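Local atomic coordinates of nonribosomal peptide synthase (Streptomyces sp. MJ635-86F5, PDB entry 5JJP), a protein that activates aliphatic beta-amino acids by adenylation, probably at the expense of ATP, as an adenylation enzyme of nonribosomal peptide synthesis. Residues T125-M129 with A130-L134; R209-A213 with H214-G218; V249-R253 with D254-F258; T340-P343 with D344-A348. All blocks are in the same frame, centred on the assembly; numbering follows the deposited sequence.

Contact 1: T125-M129 with A130-L134; sequences TIIGM and AAPAL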
ATOM      1  N   THR A 125     -18.121  -7.675  10.407  1.00 29.08           N
ATOM      2  CA  THR A 125     -17.121  -8.695  10.776  1.00 31.06           C
ATOM      3  C   THR A 125     -15.807  -8.013  11.222  1.00 28.96           C
ATOM      4  O   THR A 125     -15.238  -8.387  12.257  1.00 27.48           O
ATOM      5  CB  THR A 125     -16.860  -9.700   9.621  1.00 32.41           C
ATOM      6  OG1 THR A 125     -18.097 -10.263   9.184  1.00 30.26           O
ATOM      7  CG2 THR A 125     -15.967 -10.839  10.059  1.00 34.07           C
ATOM      8  N   ILE A 126     -15.336  -7.022  10.454  1.00 26.51           N
ATOM      9  CA  ILE A 126     -14.138  -6.258  10.838  1.00 25.37           C
ATOM     10  C   ILE A 126     -14.290  -5.685  12.259  1.00 21.63           C
ATOM     11  O   ILE A 126     -13.373  -5.716  13.045  1.00 21.68           O
ATOM     12  CB  ILE A 126     -13.868  -5.016   9.910  1.00 29.47           C
ATOM     13  CG1 ILE A 126     -13.602  -5.364   8.429  1.00 33.51           C
ATOM     14  CG2 ILE A 126     -12.740  -4.160  10.450  1.00 27.30           C
ATOM     15  CD1 ILE A 126     -12.954  -6.699   8.180  1.00 37.40           C
ATOM     16  N   ILE A 127     -15.436  -5.076  12.533  1.00 21.28           N
ATOM     17  CA  ILE A 127     -15.656  -4.353  13.768  1.00 19.79           C
ATOM     18  C   ILE A 127     -15.672  -5.296  14.939  1.00 20.81           C
ATOM     19  O   ILE A 127     -15.092  -4.976  15.967  1.00 23.62           O
ATOM     20  CB  ILE A 127     -16.955  -3.512  13.714  1.00 20.05           C
ATOM     21  CG1 ILE A 127     -16.789  -2.372  12.695  1.00 19.50           C
ATOM     22  CG2 ILE A 127     -17.302  -2.938  15.083  1.00 18.30           C
ATOM     23  CD1 ILE A 127     -18.011  -1.510  12.455  1.00 18.26           C
ATOM     24  N   GLY A 128     -16.262  -6.462  14.786  1.00 20.63           N
ATOM     25  CA  GLY A 128     -16.232  -7.448  15.856  1.00 22.39           C
ATOM     26  C   GLY A 128     -14.847  -8.042  16.092  1.00 22.62           C
ATOM     27  O   GLY A 128     -14.481  -8.323  17.210  1.00 24.20           O
ATOM     28  N   MET A 129     -14.075  -8.277  15.047  1.00 24.21           N
ATOM     29  CA  MET A 129     -12.700  -8.828  15.223  1.00 25.14           C
ATOM     30  C   MET A 129     -11.690  -7.833  15.825  1.00 23.94           C
ATOM     31  O   MET A 129     -10.892  -8.214  16.683  1.00 21.99           O
ATOM     32  CB  MET A 129     -12.143  -9.355  13.901  1.00 28.14           C
ATOM     33  CG  MET A 129     -12.986 -10.498  13.353  1.00 29.47           C
ATOM     34  SD  MET A 129     -12.282 -11.208  11.891  1.00 33.47           S
ATOM     35  CE  MET A 129     -10.829 -12.029  12.598  1.00 32.37           C
ATOM     36  N   ALA A 130     -11.770  -6.562  15.409  1.00 21.60           N
ATOM     37  CA  ALA A 130     -10.764  -5.569  15.763  1.00 20.34           C
ATOM     38  C   ALA A 130     -11.230  -4.611  16.863  1.00 20.09           C
ATOM     39  O   ALA A 130     -10.419  -3.912  17.425  1.00 20.61           O
ATOM     40  CB  ALA A 130     -10.405  -4.768  14.532  1.00 20.31           C
ATOM     41  N   ALA A 131     -12.542  -4.524  17.101  1.00 19.01           N
ATOM     42  CA  ALA A 131     -13.131  -3.677  18.170  1.00 17.57           C
ATOM     43  C   ALA A 131     -12.561  -2.259  18.125  1.00 16.59           C
ATOM     44  O   ALA A 131     -11.953  -1.809  19.047  1.00 16.38           O
ATOM     45  CB  ALA A 131     -12.954  -4.307  19.555  1.00 16.43           C
ATOM     46  N   PRO A 132     -12.821  -1.533  17.045  1.00 17.24           N
ATOM     47  CA  PRO A 132     -12.293  -0.197  16.912  1.00 17.45           C
ATOM     48  C   PRO A 132     -13.044   0.731  17.843  1.00 17.53           C
ATOM     49  O   PRO A 132     -14.207   0.531  18.092  1.00 17.51           O
ATOM     50  CB  PRO A 132     -12.641   0.172  15.470  1.00 19.07           C
ATOM     51  CG  PRO A 132     -13.849  -0.640  15.168  1.00 20.42           C
ATOM     52  CD  PRO A 132     -13.565  -1.960  15.855  1.00 19.65           C
ATOM     53  N   ALA A 133     -12.359   1.742  18.325  1.00 15.69           N
ATOM     54  CA  ALA A 133     -12.968   2.750  19.134  1.00 14.97           C
ATOM     55  C   ALA A 133     -13.612   3.867  18.322  1.00 15.25           C
ATOM     56  O   ALA A 133     -14.417   4.610  18.870  1.00 13.54           O
ATOM     57  CB  ALA A 133     -11.935   3.342  20.045  1.00 14.20           C
ATOM     58  N   LEU A 134     -13.276   3.956  17.033  1.00 15.45           N
ATOM     59  CA  LEU A 134     -13.784   5.068  16.198  1.00 15.61           C
ATOM     60  C   LEU A 134     -14.017   4.632  14.765  1.00 16.53           C
ATOM     61  O   LEU A 134     -13.202   3.923  14.169  1.00 17.53           O
ATOM     62  CB  LEU A 134     -12.779   6.206  16.241  1.00 15.00           C
ATOM     63  CG  LEU A 134     -13.136   7.512  15.497  1.00 15.35           C
ATOM     64  CD1 LEU A 134     -14.325   8.226  16.125  1.00 14.33           C
ATOM     65  CD2 LEU A 134     -11.950   8.419  15.483  1.00 14.53           C
TER

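Contact 2: R209-A213 with H214-G218; sequences RGIRA and HGLIG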
ATOM      1  N   ARG A 209      11.750   2.101   2.186  1.00 16.33           N
ATOM      2  CA  ARG A 209      13.179   2.281   2.108  1.00 17.46           C
ATOM      3  C   ARG A 209      13.815   1.376   1.055  1.00 18.38           C
ATOM      4  O   ARG A 209      14.669   1.810   0.266  1.00 17.04           O
ATOM      5  CB  ARG A 209      13.837   1.987   3.456  1.00 17.88           C
ATOM      6  CG  ARG A 209      13.759   3.093   4.474  1.00 17.62           C
ATOM      7  CD  ARG A 209      14.867   2.824   5.500  1.00 20.11           C
ATOM      8  NE  ARG A 209      14.482   1.770   6.363  1.00 19.41           N
ATOM      9  CZ  ARG A 209      15.100   0.615   6.616  1.00 21.12           C
ATOM     10  NH1 ARG A 209      16.307   0.291   6.164  1.00 20.87           N
ATOM     11  NH2 ARG A 209      14.451  -0.226   7.440  1.00 20.47           N
ATOM     12  N   GLY A 210      13.476   0.093   1.113  1.00 18.16           N
ATOM     13  CA  GLY A 210      13.988  -0.857   0.149  1.00 18.06           C
ATOM     14  C   GLY A 210      13.560  -0.480  -1.270  1.00 19.83           C
ATOM     15  O   GLY A 210      14.401  -0.448  -2.170  1.00 21.87           O
ATOM     16  N   ILE A 211      12.266  -0.220  -1.486  1.00 17.33           N
ATOM     17  CA  ILE A 211      11.772  -0.007  -2.831  1.00 18.45           C
ATOM     18  C   ILE A 211      12.374   1.268  -3.499  1.00 16.94           C
ATOM     19  O   ILE A 211      12.722   1.231  -4.643  1.00 15.42           O
ATOM     20  CB  ILE A 211      10.234  -0.001  -2.844  1.00 21.03           C
ATOM     21  CG1 ILE A 211       9.696  -1.439  -2.637  1.00 22.69           C
ATOM     22  CG2 ILE A 211       9.682   0.514  -4.155  1.00 22.05           C
ATOM     23  CD1 ILE A 211       9.917  -2.386  -3.808  1.00 20.98           C
ATOM     24  N   ARG A 212      12.584   2.329  -2.734  1.00 15.73           N
ATOM     25  CA  ARG A 212      13.212   3.502  -3.254  1.00 15.88           C
ATOM     26  C   ARG A 212      14.615   3.278  -3.715  1.00 16.58           C
ATOM     27  O   ARG A 212      15.126   4.067  -4.490  1.00 19.14           O
ATOM     28  CB  ARG A 212      13.200   4.617  -2.202  1.00 15.70           C
ATOM     29  CG  ARG A 212      11.826   5.227  -2.003  1.00 15.27           C
ATOM     30  CD  ARG A 212      11.853   6.221  -0.877  1.00 15.48           C
ATOM     31  NE  ARG A 212      12.495   7.472  -1.267  1.00 16.73           N
ATOM     32  CZ  ARG A 212      12.949   8.390  -0.412  1.00 18.14           C
ATOM     33  NH1 ARG A 212      12.931   8.179   0.901  1.00 16.05           N
ATOM     34  NH2 ARG A 212      13.466   9.527  -0.893  1.00 19.48           N
ATOM     35  N   ALA A 213      15.278   2.243  -3.225  1.00 16.36           N
ATOM     36  CA  ALA A 213      16.604   1.918  -3.716  1.00 17.62           C
ATOM     37  C   ALA A 213      16.585   1.457  -5.156  1.00 19.06           C
ATOM     38  O   ALA A 213      17.623   1.393  -5.773  1.00 17.77           O
ATOM     39  CB  ALA A 213      17.285   0.841  -2.858  1.00 17.38           C
ATOM     40  N   HIS A 214      15.418   1.048  -5.641  1.00 22.21           N
ATOM     41  CA  HIS A 214      15.274   0.523  -6.982  1.00 23.72           C
ATOM     42  C   HIS A 214      14.947   1.636  -7.974  1.00 22.11           C
ATOM     43  O   HIS A 214      14.924   1.378  -9.163  1.00 22.75           O
ATOM     44  CB  HIS A 214      14.126  -0.505  -7.045  1.00 28.51           C
ATOM     45  CG  HIS A 214      14.447  -1.853  -6.448  1.00 33.31           C
ATOM     46  ND1 HIS A 214      14.582  -2.991  -7.222  1.00 37.62           N
ATOM     47  CD2 HIS A 214      14.577  -2.260  -5.159  1.00 32.39           C
ATOM     48  CE1 HIS A 214      14.817  -4.029  -6.438  1.00 38.29           C
ATOM     49  NE2 HIS A 214      14.795  -3.616  -5.183  1.00 32.95           N
ATOM     50  N   GLY A 215      14.604   2.829  -7.510  1.00 19.93           N
ATOM     51  CA  GLY A 215      14.316   3.947  -8.412  1.00 19.24           C
ATOM     52  C   GLY A 215      13.058   3.765  -9.239  1.00 19.71           C
ATOM     53  O   GLY A 215      13.047   4.067 -10.437  1.00 19.26           O
ATOM     54  N   LEU A 216      11.982   3.316  -8.623  1.00 17.88           N
ATOM     55  CA  LEU A 216      10.757   3.151  -9.360  1.00 18.54           C
ATOM     56  C   LEU A 216      10.075   4.441  -9.564  1.00 16.61           C
ATOM     57  O   LEU A 216       9.315   4.587 -10.543  1.00 14.78           O
ATOM     58  CB  LEU A 216       9.784   2.244  -8.627  1.00 22.37           C
ATOM     59  CG  LEU A 216       9.545   0.805  -9.020  1.00 24.81           C
ATOM     60  CD1 LEU A 216      10.764  -0.033  -9.292  1.00 25.81           C
ATOM     61  CD2 LEU A 216       8.644   0.189  -7.946  1.00 26.50           C
ATOM     62  N   ILE A 217      10.225   5.353  -8.609  1.00 15.79           N
ATOM     63  CA  ILE A 217       9.529   6.628  -8.677  1.00 16.80           C
ATOM     64  C   ILE A 217      10.496   7.727  -8.349  1.00 16.40           C
ATOM     65  O   ILE A 217      11.237   7.641  -7.385  1.00 16.91           O
ATOM     66  CB  ILE A 217       8.294   6.700  -7.716  1.00 17.53           C
ATOM     67  CG1 ILE A 217       7.322   5.557  -8.009  1.00 17.36           C
ATOM     68  CG2 ILE A 217       7.531   8.026  -7.869  1.00 17.01           C
ATOM     69  CD1 ILE A 217       6.244   5.393  -6.960  1.00 17.79           C
ATOM     70  N   GLY A 218      10.452   8.779  -9.143  1.00 16.86           N
ATOM     71  CA  GLY A 218      11.291   9.960  -8.903  1.00 16.41           C
ATOM     72  C   GLY A 218      10.388  11.122  -8.627  1.00 17.53           C
ATOM     73  O   GLY A 218       9.185  11.065  -8.906  1.00 18.58           O
TER
HETATM   74  O   HOH W   1      12.541   8.007  -4.204  1.00 17.78           O

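Contact 3: V249-R253 with D254-F258; sequences VPVPR and DRLDF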
ATOM      1  N   VAL A 249      -1.896  10.771  -7.623  1.00 14.40           N
ATOM      2  CA  VAL A 249      -3.165  11.086  -8.267  1.00 14.55           C
ATOM      3  C   VAL A 249      -4.089   9.854  -8.185  1.00 15.79           C
ATOM      4  O   VAL A 249      -4.117   9.026  -9.089  1.00 18.06           O
ATOM      5  CB  VAL A 249      -2.955  11.459  -9.740  1.00 14.17           C
ATOM      6  CG1 VAL A 249      -4.226  12.088 -10.291  1.00 14.52           C
ATOM      7  CG2 VAL A 249      -1.751  12.395  -9.910  1.00 15.07           C
ATOM      8  N   PRO A 250      -4.844   9.733  -7.113  1.00 17.63           N
ATOM      9  CA  PRO A 250      -5.803   8.670  -7.012  1.00 19.61           C
ATOM     10  C   PRO A 250      -6.785   8.802  -8.146  1.00 20.81           C
ATOM     11  O   PRO A 250      -7.214   9.914  -8.441  1.00 24.10           O
ATOM     12  CB  PRO A 250      -6.519   8.976  -5.700  1.00 20.16           C
ATOM     13  CG  PRO A 250      -5.543   9.784  -4.914  1.00 20.34           C
ATOM     14  CD  PRO A 250      -4.875  10.626  -5.938  1.00 19.30           C
ATOM     15  N   VAL A 251      -7.141   7.711  -8.797  1.00 20.08           N
ATOM     16  CA  VAL A 251      -8.072   7.804  -9.904  1.00 21.14           C
ATOM     17  C   VAL A 251      -9.499   7.517  -9.366  1.00 21.50           C
ATOM     18  O   VAL A 251      -9.811   6.404  -9.044  1.00 22.36           O
ATOM     19  CB  VAL A 251      -7.710   6.769 -10.987  1.00 21.71           C
ATOM     20  CG1 VAL A 251      -8.654   6.883 -12.169  1.00 21.50           C
ATOM     21  CG2 VAL A 251      -6.282   6.945 -11.445  1.00 21.10           C
ATOM     22  N   PRO A 252     -10.347   8.518  -9.272  1.00 23.14           N
ATOM     23  CA  PRO A 252     -11.666   8.233  -8.745  1.00 25.94           C
ATOM     24  C   PRO A 252     -12.408   7.159  -9.548  1.00 27.23           C
ATOM     25  O   PRO A 252     -12.199   7.047 -10.752  1.00 23.71           O
ATOM     26  CB  PRO A 252     -12.396   9.582  -8.876  1.00 27.54           C
ATOM     27  CG  PRO A 252     -11.307  10.614  -9.095  1.00 25.13           C
ATOM     28  CD  PRO A 252     -10.255   9.877  -9.844  1.00 24.00           C
ATOM     29  N   ARG A 253     -13.266   6.380  -8.882  1.00 32.67           N
ATOM     30  CA  ARG A 253     -13.943   5.259  -9.564  1.00 36.43           C
ATOM     31  C   ARG A 253     -14.858   5.721 -10.751  1.00 33.67           C
ATOM     32  O   ARG A 253     -14.958   5.025 -11.740  1.00 28.20           O
ATOM     33  CB  ARG A 253     -14.588   4.250  -8.599  1.00 47.31           C
ATOM     34  CG  ARG A 253     -13.697   3.035  -8.272  1.00 56.42           C
ATOM     35  CD  ARG A 253     -14.385   2.012  -7.355  1.00 69.98           C
ATOM     36  NE  ARG A 253     -14.697   0.715  -7.992  1.00 79.84           N
ATOM     37  CZ  ARG A 253     -15.809   0.407  -8.680  1.00 82.14           C
ATOM     38  NH1 ARG A 253     -16.783   1.297  -8.878  1.00 82.68           N
ATOM     39  NH2 ARG A 253     -15.941  -0.814  -9.203  1.00 72.75           N
ATOM     40  N   ASP A 254     -15.425   6.929 -10.700  1.00 31.24           N
ATOM     41  CA  ASP A 254     -16.178   7.450 -11.839  1.00 33.77           C
ATOM     42  C   ASP A 254     -15.340   7.905 -13.057  1.00 32.94           C
ATOM     43  O   ASP A 254     -15.913   8.251 -14.081  1.00 39.66           O
ATOM     44  CB  ASP A 254     -17.146   8.573 -11.434  1.00 32.94           C
ATOM     45  CG  ASP A 254     -16.458   9.851 -11.053  1.00 33.53           C
ATOM     46  OD1 ASP A 254     -17.189  10.775 -10.693  1.00 41.59           O
ATOM     47  OD2 ASP A 254     -15.228   9.993 -11.102  1.00 34.14           O
ATOM     48  N   ARG A 255     -14.019   7.858 -12.988  1.00 31.21           N
ATOM     49  CA  ARG A 255     -13.189   7.946 -14.204  1.00 31.35           C
ATOM     50  C   ARG A 255     -12.735   6.595 -14.665  1.00 28.87           C
ATOM     51  O   ARG A 255     -12.516   6.354 -15.854  1.00 27.33           O
ATOM     52  CB  ARG A 255     -11.934   8.745 -13.958  1.00 32.39           C
ATOM     53  CG  ARG A 255     -12.183  10.097 -13.316  1.00 33.52           C
ATOM     54  CD  ARG A 255     -13.184  10.916 -14.093  1.00 32.50           C
ATOM     55  NE  ARG A 255     -13.457  12.201 -13.459  1.00 35.67           N
ATOM     56  CZ  ARG A 255     -13.010  13.389 -13.890  1.00 38.41           C
ATOM     57  NH1 ARG A 255     -12.238  13.495 -14.979  1.00 42.83           N
ATOM     58  NH2 ARG A 255     -13.339  14.492 -13.244  1.00 37.86           N
ATOM     59  N   LEU A 256     -12.638   5.680 -13.722  1.00 29.57           N
ATOM     60  CA  LEU A 256     -11.832   4.530 -13.974  1.00 31.24           C
ATOM     61  C   LEU A 256     -12.596   3.433 -14.668  1.00 30.12           C
ATOM     62  O   LEU A 256     -12.049   2.768 -15.530  1.00 31.97           O
ATOM     63  CB  LEU A 256     -11.006   4.105 -12.775  1.00 31.77           C
ATOM     64  CG  LEU A 256     -10.372   2.693 -12.816  1.00 29.69           C
ATOM     65  CD1 LEU A 256      -8.992   2.886 -13.417  1.00 29.25           C
ATOM     66  CD2 LEU A 256     -10.282   1.979 -11.463  1.00 30.18           C
ATOM     67  N   ASP A 257     -13.871   3.306 -14.363  1.00 29.83           N
ATOM     68  CA  ASP A 257     -14.697   2.292 -14.982  1.00 34.25           C
ATOM     69  C   ASP A 257     -15.181   2.666 -16.389  1.00 36.02           C
ATOM     70  O   ASP A 257     -15.792   1.841 -17.062  1.00 37.05           O
ATOM     71  CB  ASP A 257     -15.815   1.908 -14.006  1.00 39.20           C
ATOM     72  CG  ASP A 257     -15.252   1.236 -12.732  1.00 38.76           C
ATOM     73  OD1 ASP A 257     -14.340   0.385 -12.836  1.00 42.26           O
ATOM     74  OD2 ASP A 257     -15.690   1.598 -11.640  1.00 42.16           O
ATOM     75  N   PHE A 258     -14.823   3.863 -16.866  1.00 34.03           N
ATOM     76  CA  PHE A 258     -15.222   4.329 -18.173  1.00 38.42           C
ATOM     77  C   PHE A 258     -13.964   4.608 -19.032  1.00 35.61           C
ATOM     78  O   PHE A 258     -13.312   5.633 -18.856  1.00 34.49           O
ATOM     79  CB  PHE A 258     -16.038   5.625 -17.984  1.00 46.01           C
ATOM     80  CG  PHE A 258     -17.162   5.520 -16.950  1.00 55.23           C
ATOM     81  CD1 PHE A 258     -18.536   5.595 -17.277  1.00 57.27           C
ATOM     82  CD2 PHE A 258     -16.826   5.323 -15.626  1.00 62.98           C
ATOM     83  CE1 PHE A 258     -19.504   5.460 -16.280  1.00 63.05           C
ATOM     84  CE2 PHE A 258     -17.788   5.172 -14.633  1.00 62.29           C
ATOM     85  CZ  PHE A 258     -19.127   5.245 -14.957  1.00 63.74           C
TER

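Contact 4: T340-P343 with D344-A348; sequences TDVP and DPLPA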
ATOM      1  N   THR A 340      10.301  -6.446 -10.576  1.00 28.00           N
ATOM      2  CA  THR A 340      11.013  -7.014 -11.694  1.00 28.11           C
ATOM      3  C   THR A 340      10.703  -6.184 -12.945  1.00 26.41           C
ATOM      4  O   THR A 340       9.549  -5.842 -13.190  1.00 25.78           O
ATOM      5  CB  THR A 340      10.534  -8.459 -11.873  1.00 29.22           C
ATOM      6  OG1 THR A 340      11.025  -9.238 -10.786  1.00 35.41           O
ATOM      7  CG2 THR A 340      11.013  -9.047 -13.135  1.00 30.97           C
ATOM      8  N   ASP A 341      11.731  -5.843 -13.704  1.00 26.19           N
ATOM      9  CA  ASP A 341      11.556  -5.247 -15.020  1.00 28.42           C
ATOM     10  C   ASP A 341      10.967  -6.300 -15.977  1.00 26.86           C
ATOM     11  O   ASP A 341      11.424  -7.422 -16.052  1.00 30.34           O
ATOM     12  CB  ASP A 341      12.906  -4.718 -15.582  1.00 29.15           C
ATOM     13  CG  ASP A 341      13.440  -3.518 -14.809  1.00 29.78           C
ATOM     14  OD1 ASP A 341      12.672  -2.632 -14.500  1.00 29.28           O
ATOM     15  OD2 ASP A 341      14.635  -3.445 -14.484  1.00 33.74           O
ATOM     16  N   VAL A 342       9.937  -5.916 -16.703  1.00 26.92           N
ATOM     17  CA  VAL A 342       9.444  -6.680 -17.845  1.00 24.59           C
ATOM     18  C   VAL A 342      10.330  -6.375 -19.070  1.00 24.38           C
ATOM     19  O   VAL A 342      10.507  -5.226 -19.437  1.00 18.50           O
ATOM     20  CB  VAL A 342       7.982  -6.275 -18.131  1.00 26.52           C
ATOM     21  CG1 VAL A 342       7.456  -6.922 -19.398  1.00 28.87           C
ATOM     22  CG2 VAL A 342       7.093  -6.676 -16.956  1.00 27.69           C
ATOM     23  N   PRO A 343      10.942  -7.410 -19.682  1.00 27.71           N
ATOM     24  CA  PRO A 343      11.818  -7.122 -20.835  1.00 28.56           C
ATOM     25  C   PRO A 343      11.006  -6.604 -22.013  1.00 30.55           C
ATOM     26  O   PRO A 343       9.863  -7.049 -22.194  1.00 25.04           O
ATOM     27  CB  PRO A 343      12.448  -8.477 -21.171  1.00 28.79           C
ATOM     28  CG  PRO A 343      11.911  -9.456 -20.198  1.00 28.18           C
ATOM     29  CD  PRO A 343      10.895  -8.827 -19.316  1.00 27.06           C
ATOM     30  N   ASP A 344      11.570  -5.647 -22.754  1.00 32.78           N
ATOM     31  CA  ASP A 344      10.960  -5.110 -23.980  1.00 36.92           C
ATOM     32  C   ASP A 344      11.947  -5.264 -25.114  1.00 36.45           C
ATOM     33  O   ASP A 344      12.998  -4.653 -25.112  1.00 37.47           O
ATOM     34  CB  ASP A 344      10.560  -3.616 -23.838  1.00 38.47           C
ATOM     35  CG  ASP A 344       9.699  -3.090 -25.037  1.00 42.88           C
ATOM     36  OD1 ASP A 344       9.511  -1.843 -25.181  1.00 45.12           O
ATOM     37  OD2 ASP A 344       9.187  -3.925 -25.837  1.00 41.42           O
ATOM     38  N   PRO A 345      11.619  -6.093 -26.099  1.00 40.27           N
ATOM     39  CA  PRO A 345      10.406  -6.855 -26.201  1.00 38.84           C
ATOM     40  C   PRO A 345      10.478  -8.134 -25.396  1.00 38.43           C
ATOM     41  O   PRO A 345      11.547  -8.635 -25.033  1.00 37.73           O
ATOM     42  CB  PRO A 345      10.316  -7.136 -27.700  1.00 42.72           C
ATOM     43  CG  PRO A 345      11.746  -7.270 -28.116  1.00 41.77           C
ATOM     44  CD  PRO A 345      12.542  -6.373 -27.212  1.00 40.77           C
ATOM     45  N   LEU A 346       9.308  -8.645 -25.101  1.00 41.72           N
ATOM     46  CA  LEU A 346       9.154  -9.907 -24.410  1.00 45.62           C
ATOM     47  C   LEU A 346       9.441 -11.039 -25.400  1.00 47.45           C
ATOM     48  O   LEU A 346       8.781 -11.109 -26.433  1.00 49.82           O
ATOM     49  CB  LEU A 346       7.710  -9.966 -23.911  1.00 48.18           C
ATOM     50  CG  LEU A 346       7.382 -10.666 -22.610  1.00 49.03           C
ATOM     51  CD1 LEU A 346       8.146 -10.007 -21.488  1.00 48.97           C
ATOM     52  CD2 LEU A 346       5.890 -10.564 -22.351  1.00 47.43           C
ATOM     53  N   PRO A 347      10.441 -11.898 -25.126  1.00 47.75           N
ATOM     54  CA  PRO A 347      10.737 -12.998 -26.058  1.00 49.82           C
ATOM     55  C   PRO A 347       9.499 -13.809 -26.394  1.00 50.51           C
ATOM     56  O   PRO A 347       8.634 -13.991 -25.547  1.00 39.07           O
ATOM     57  CB  PRO A 347      11.768 -13.856 -25.299  1.00 52.56           C
ATOM     58  CG  PRO A 347      12.412 -12.913 -24.325  1.00 55.11           C
ATOM     59  CD  PRO A 347      11.322 -11.928 -23.944  1.00 53.88           C
ATOM     60  N   ALA A 348       9.416 -14.270 -27.646  1.00 61.41           N
ATOM     61  CA  ALA A 348       8.217 -14.964 -28.148  1.00 65.89           C
ATOM     62  C   ALA A 348       8.030 -16.342 -27.478  1.00 63.34           C
ATOM     63  O   ALA A 348       6.916 -16.765 -27.223  1.00 57.71           O
ATOM     64  CB  ALA A 348       8.278 -15.108 -29.666  1.00 65.13           C
TER

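Contact 1: T125-M129 with A130-L134
Ile126 and Ile127 give their carbonyl oxygens to the amides of Ala130 and Ala131, closing the C-terminal end of helix 120-130, which forms the helical part of a beta-alpha-beta crossover between the parallel strands 111-114 and 134-138. Ala130 N reaches Ile126 O at 3.0 Å, an i to i-4 bond with an N-H...O angle of 152°. The next bond, Ala131 N to Ile127 O at 2.8 Å, is shorter but more bent (137°), and its donor is tilted further from the carbonyl plane. Ala131 itself has a positive phi, the left-handed conformation in which the chain leaves the helix. Pro132 follows and, having no N-H, cannot prolong the bonding pattern; instead its CD lies 3.4 Å from Ile127 O, so that this oxygen receives one amide proton and borders a ring carbon as well. Two carbonyls at the helix end accept from side chains elsewhere, Ala130 O from Arg86 NH1 and Met129 O, weakly, from Trp395 NE1. Ile126, Met129 and Ala130 also rest on Phe186 of strand 181-186. The apolar part is small. With Ile127 CG1 placed beside the backbone N (chi1 -67°), the methyl CG2 lies anti to that nitrogen and meets the proline ring, the two side chains crossing at about a right angle, Ile127 CG2 to Pro132 CD 3.9 Å.

Contact 2: R209-A213 with H214-G218
A type I beta turn from Arg212 to Gly215 leads the chain out of helix 201-212, and Gly215, with phi 68°, is where helical geometry is lost. His214 N donates to Ile211 O at 2.9 Å, an i to i-3 bond that is fairly straight (157°) although the donor stands well above the carbonyl plane. The turn's own bond, Gly215 N to Arg212 O, is weak at 3.3 Å. The imidazole folds back over the last helical turn: CG is anti to the carbonyl carbon, and the ring presents its CD2 edge to the carbonyl of Gly210, with His214 CD2 3.5 Å from Gly210 O and the oxygen in the ring plane. The neighbouring ring atom, NE2, is hydrogen-bonded to the amide N of His360; a leucine here would probably leave that amide without its acceptor. Arg212 is shared, its NH1 bonded to Tyr34 OH while its NE reaches a water at 3.0 Å that bonds only weakly to Ile217 O. On the buried side Ile211 CG2 touches Leu216 CD2 at 3.9 Å. Ile211 also packs on Leu240 of helix 232-243, while His214 and Leu216 lean on Val339 of strand 338-341, so this helix end and the loop after it lie between helix 232-243 and strand 338-341.

Contact 3: V249-R253 with D254-F258
Pro252 O receives two amides at the start of helix 253-256: Arg255 N at 3.0 Å with an N-H...O angle of 156°, and Leu256 N, weakly, at 3.3 Å. Both donors lie three or four residues on, and Arg255 N stands above the carbonyl plane, as expected of a tight first turn. Arg253 O is also doubly used, by Leu256 N at 3.1 Å and weakly by Asp257 N. Pro252 holds the N-cap position, but its ring has no polar atom to offer the helix end. The one salt bridge across the contact joins Arg253 NH1 and Asp257 OD2 at 3.0 Å. Here the carboxylate oxygen sits over a face of the guanidinium, offset toward its rim, and the two planes are 61° apart; no N-H points at it, so the attraction is purely one of charge. The arginine arrives there by a bend at chi3 (112°). Apolar contacts lie on the inner side, where Val251 CG1 meets Leu256 CB at 3.7 Å, the side chains crossing at about a right angle, and Phe262 of helix 259-268 adjoins both. Pro252 CD lies 4.0 Å from Arg255 CG, and the two residues also touch Pro51. A short helix thus joins edge strand 247-250 to helix 259-268, within the beta-alpha-beta crossover that leads to parallel strand 273-276.

Contact 4: T340-P343 with D344-A348
From Val342 to Leu346 the backbone runs extended and then doubles back at a cis peptide before Pro345, with phi/psi of -124°/114° at Asp344 and -83° for phi at Pro345, values that fit a type VIb beta turn. The CA atoms of Pro343 and Leu346 are brought to 5.3 Å, yet the turn has no hydrogen bond of its own: Pro343 O and Leu346 N are 3.4 Å apart at a poor angle. Both atoms instead meet the amide of Gln317 on helix 310-319, whose NE2 donates to Pro343 O while its OE1 accepts, weakly, from Leu346 N. The turn thus fastens the loop after strand 338-341, an outermost strand of the six-stranded sheet, to a helix covering that sheet. Among the side chains one methyl does most of the touching. Leu346 CD1 lies 3.8 Å from Val342 CG1, the branch that stands anti to the valine N, and 3.7 Å from Pro343 CD at the margin of the proline ring. Val342 is also backed by Leu313 and by Ile325 of strand 324-329, and Leu346 by Leu353 and Arg314, so Val342 and Leu346 are buried, whereas Pro343 and Asp344 are exposed. The same leucine methyl comes close to the turn's backbone as well, with Leu346 CD1 3.5 Å from Pro343 O.

All four contacts are local and lie within the AMP-binding region, but they serve different layers of it. Contact 1 belongs to the five-stranded sheet, whereas contacts 3 and 4 adjoin strands 247-250 and 338-341, the two outermost strands of the six-stranded one. Contact 2 leans on the latter strand too, and its nearest atoms are about 6 Å from contact 4; the centres of contacts 1 and 4 are 44 Å apart. Contact 3 is at the surface and alone has a salt bridge between its segments; the others are partly buried. Contacts 1 and 2 end helices through backbone bonds and a positive phi, whereas contact 4 has no hydrogen bond between its segments.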